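Local coordinates for CDP-glucose-4,6-dehydratase (Yersinia pseudotuberculosis, PDB 1RKX), which converts CDP-D-glucose to CDP-4-keto-6-deoxy-D-glucose, probably by transient hydride transfer to and from its bound NAD, as in related short-chain dehydrogenases/reductases, at residues C[125-130]-C[186-191]. Sequence-based numbering, arbitrary orientation.
With NAD (nicotinamide-adenine-dinucleotide), chain G.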
loop_
_atom_site.group_PDB
_atom_site.type_symbol
_atom_site.label_atom_id
_atom_site.label_comp_id
_atom_site.label_asym_id
_atom_site.label_seq_id
_atom_site.Cartn_x
_atom_site.Cartn_y
_atom_site.Cartn_z
ATOM N N LYS C 125 -20.175 18.336 21.670
ATOM C CA LYS C 125 -19.186 19.016 20.841
ATOM C C LYS C 125 -17.969 18.154 20.502
ATOM O O LYS C 125 -17.417 18.251 19.402
ATOM C CB LYS C 125 -18.718 20.299 21.542
ATOM C CG LYS C 125 -19.821 21.328 21.811
ATOM C CD LYS C 125 -19.828 22.430 20.761
ATOM C CE LYS C 125 -20.140 21.874 19.384
ATOM N NZ LYS C 125 -19.820 22.818 18.275
ATOM N N ALA C 126 -17.552 17.315 21.444
ATOM C CA ALA C 126 -16.389 16.460 21.228
ATOM C C ALA C 126 -16.600 15.039 21.726
ATOM O O ALA C 126 -17.064 14.818 22.846
ATOM C CB ALA C 126 -15.160 17.064 21.905
ATOM N N VAL C 127 -16.250 14.074 20.882
ATOM C CA VAL C 127 -16.378 12.671 21.238
ATOM C C VAL C 127 -15.025 12.001 21.015
ATOM O O VAL C 127 -14.459 12.056 19.918
ATOM C CB VAL C 127 -17.436 11.951 20.366
ATOM C CG1 VAL C 127 -17.552 10.476 20.791
ATOM C CG2 VAL C 127 -18.784 12.646 20.496
ATOM N N VAL C 128 -14.505 11.383 22.066
ATOM C CA VAL C 128 -13.234 10.691 21.985
ATOM C C VAL C 128 -13.497 9.228 22.301
ATOM O O VAL C 128 -13.751 8.856 23.447
ATOM C CB VAL C 128 -12.214 11.263 22.983
ATOM C CG1 VAL C 128 -10.949 10.407 22.976
ATOM C CG2 VAL C 128 -11.871 12.697 22.600
ATOM N N ASN C 129 -13.448 8.406 21.264
ATOM C CA ASN C 129 -13.697 6.988 21.416
ATOM C C ASN C 129 -12.397 6.204 21.538
ATOM O O ASN C 129 -11.605 6.145 20.601
ATOM C CB ASN C 129 -14.517 6.482 20.225
ATOM C CG ASN C 129 -14.659 4.981 20.222
ATOM O OD1 ASN C 129 -14.583 4.342 21.271
ATOM N ND2 ASN C 129 -14.882 4.407 19.042
ATOM N N ILE C 130 -12.188 5.610 22.704
ATOM C CA ILE C 130 -11.000 4.813 22.966
ATOM C C ILE C 130 -11.177 3.423 22.363
ATOM O O ILE C 130 -12.071 2.663 22.756
ATOM C CB ILE C 130 -10.738 4.653 24.485
ATOM C CG1 ILE C 130 -10.192 5.956 25.070
ATOM C CG2 ILE C 130 -9.737 3.529 24.735
ATOM C CD1 ILE C 130 -11.161 7.116 25.006
ATOM N N THR C 186 -20.700 18.364 16.081
ATOM C CA THR C 186 -20.027 17.286 16.803
ATOM C C THR C 186 -18.746 16.831 16.104
ATOM O O THR C 186 -18.772 16.450 14.935
ATOM C CB THR C 186 -20.962 16.069 16.959
ATOM O OG1 THR C 186 -22.199 16.490 17.555
ATOM C CG2 THR C 186 -20.317 15.010 17.847
ATOM N N ALA C 187 -17.628 16.882 16.829
ATOM C CA ALA C 187 -16.331 16.468 16.301
ATOM C C ALA C 187 -16.001 15.117 16.934
ATOM O O ALA C 187 -15.744 15.035 18.131
ATOM C CB ALA C 187 -15.262 17.502 16.658
ATOM N N VAL C 188 -16.008 14.067 16.118
ATOM C CA VAL C 188 -15.764 12.705 16.595
ATOM C C VAL C 188 -14.408 12.121 16.199
ATOM O O VAL C 188 -14.032 12.136 15.028
ATOM C CB VAL C 188 -16.864 11.760 16.073
ATOM C CG1 VAL C 188 -16.692 10.364 16.680
ATOM C CG2 VAL C 188 -18.237 12.332 16.406
ATOM N N ALA C 189 -13.688 11.584 17.181
ATOM C CA ALA C 189 -12.378 11.000 16.925
ATOM C C ALA C 189 -12.178 9.680 17.666
ATOM O O ALA C 189 -12.917 9.353 18.594
ATOM C CB ALA C 189 -11.285 11.982 17.342
ATOM N N THR C 190 -11.183 8.913 17.231
ATOM C CA THR C 190 -10.843 7.670 17.907
ATOM C C THR C 190 -9.398 7.810 18.363
ATOM O O THR C 190 -8.608 8.522 17.735
ATOM C CB THR C 190 -10.976 6.419 16.996
ATOM O OG1 THR C 190 -10.219 6.604 15.791
ATOM C CG2 THR C 190 -12.440 6.158 16.658
ATOM N N VAL C 191 -9.059 7.158 19.469
ATOM C CA VAL C 191 -7.701 7.209 19.988
ATOM C C VAL C 191 -7.197 5.784 20.182
ATOM O O VAL C 191 -7.895 4.919 20.713
ATOM C CB VAL C 191 -7.622 8.017 21.314
ATOM C CG1 VAL C 191 -7.913 9.483 21.028
ATOM C CG2 VAL C 191 -8.602 7.475 22.341
HETATM P PA NAD G . -10.649 -1.901 32.789
HETATM O O1A NAD G . -11.140 -3.295 32.737
HETATM O O2A NAD G . -9.969 -1.469 34.039
HETATM O O5B NAD G . -11.846 -0.868 32.500
HETATM C C5B NAD G . -12.922 -1.274 31.620
HETATM C C4B NAD G . -14.194 -0.473 31.908
HETATM O O4B NAD G . -15.135 -1.033 30.963
HETATM C C3B NAD G . -14.771 -0.750 33.288
HETATM O O3B NAD G . -15.065 0.528 33.887
HETATM C C2B NAD G . -15.991 -1.596 32.977
HETATM O O2B NAD G . -17.033 -1.505 33.989
HETATM C C1B NAD G . -16.377 -1.083 31.613
HETATM N N9A NAD G . -17.247 -2.001 30.895
HETATM C C8A NAD G . -16.922 -3.214 30.348
HETATM N N7A NAD G . -17.950 -3.825 29.764
HETATM C C5A NAD G . -19.003 -2.951 29.949
HETATM C C6A NAD G . -20.360 -3.025 29.566
HETATM N N6A NAD G . -20.932 -4.013 28.909
HETATM N N1A NAD G . -21.171 -1.974 29.907
HETATM C C2A NAD G . -20.607 -0.929 30.596
HETATM N N3A NAD G . -19.368 -0.753 31.002
HETATM C C4A NAD G . -18.595 -1.815 30.645
HETATM O O3 NAD G . -9.721 -1.667 31.556
HETATM P PN NAD G . -8.862 -0.354 31.092
HETATM O O1N NAD G . -7.466 -0.797 31.146
HETATM O O2N NAD G . -9.167 0.758 32.028
HETATM O O5D NAD G . -9.316 -0.153 29.589
HETATM C C5D NAD G . -9.980 1.075 29.269
HETATM C C4D NAD G . -10.268 1.135 27.782
HETATM O O4D NAD G . -8.947 1.190 27.147
HETATM C C3D NAD G . -10.961 -0.054 27.115
HETATM O O3D NAD G . -11.705 0.438 25.982
HETATM C C2D NAD G . -9.780 -0.906 26.670
HETATM O O2D NAD G . -10.175 -1.806 25.621
HETATM C C1D NAD G . -8.824 0.157 26.196
HETATM N N1N NAD G . -7.450 -0.326 26.131
HETATM C C2N NAD G . -6.652 -0.507 27.274
HETATM C C3N NAD G . -5.218 -0.920 27.158
HETATM C C7N NAD G . -4.436 -1.032 28.402
HETATM O O7N NAD G . -3.244 -1.354 28.284
HETATM N N7N NAD G . -4.950 -0.803 29.629
HETATM C C4N NAD G . -4.679 -1.292 25.795
HETATM C C5N NAD G . -5.667 -1.069 24.695
HETATM C C6N NAD G . -6.900 -0.633 24.848
#
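Val191 meets two side chains of the neighbouring strand: it lies roughly perpendicular to the side chain of Val128, CG1 to CG1 3.7 Å, and its CG2 presses on Ile130 CG1 at 3.5 Å. Strands 126-130 and 187-191 are adjacent members of the seven-stranded parallel sheet of the Rossmann fold, linked through helices 156-175 and 181-184. With Val191 CG1 at chi1 -68°, CG2 falls between the backbone N and the carbonyl carbon, and from there it reaches Ile130. Tyr242 and Leu245 of helix 236-251 pack on Val191 from the same sheet face.

On the other face Val127 and Val188 are bridge partners whose side chains rise together from the sheet, with Val127 CB 4.1 Å from Val188 CG2. Val127 CG2 also meets the methyl CG2 of Thr186, and helix 156-175 lies over this face, its Thr168 touching Val188 and Thr190.

Between the faces runs a ladder of five backbone hydrogen bonds in parallel register, where Val127 and Asn129 each give their N-H and their carbonyl to strand 187-191. Ala189 N donates to Val127 O at 2.9 Å, nearly along the C=O axis, whereas at the start of the ladder Ala187 N lies well above the carbonyl plane of Lys125. Thr190 CA adds a C-H...O contact to Asn129 O at 3.2 Å.

The polar ends turn to other partners: Thr190 OG1 bonds to Glu165, Thr186 OG1 to Val124 O, and Lys125 NZ to Tyr181. At the C-terminal end of strand 126-130 the pair borders the cofactor pocket near Met87 and Lys21, and there Ile130 CG2, anti to its backbone N, touches the nicotinamide ribose of NAD, 3.5 Å from ring oxygen O4D.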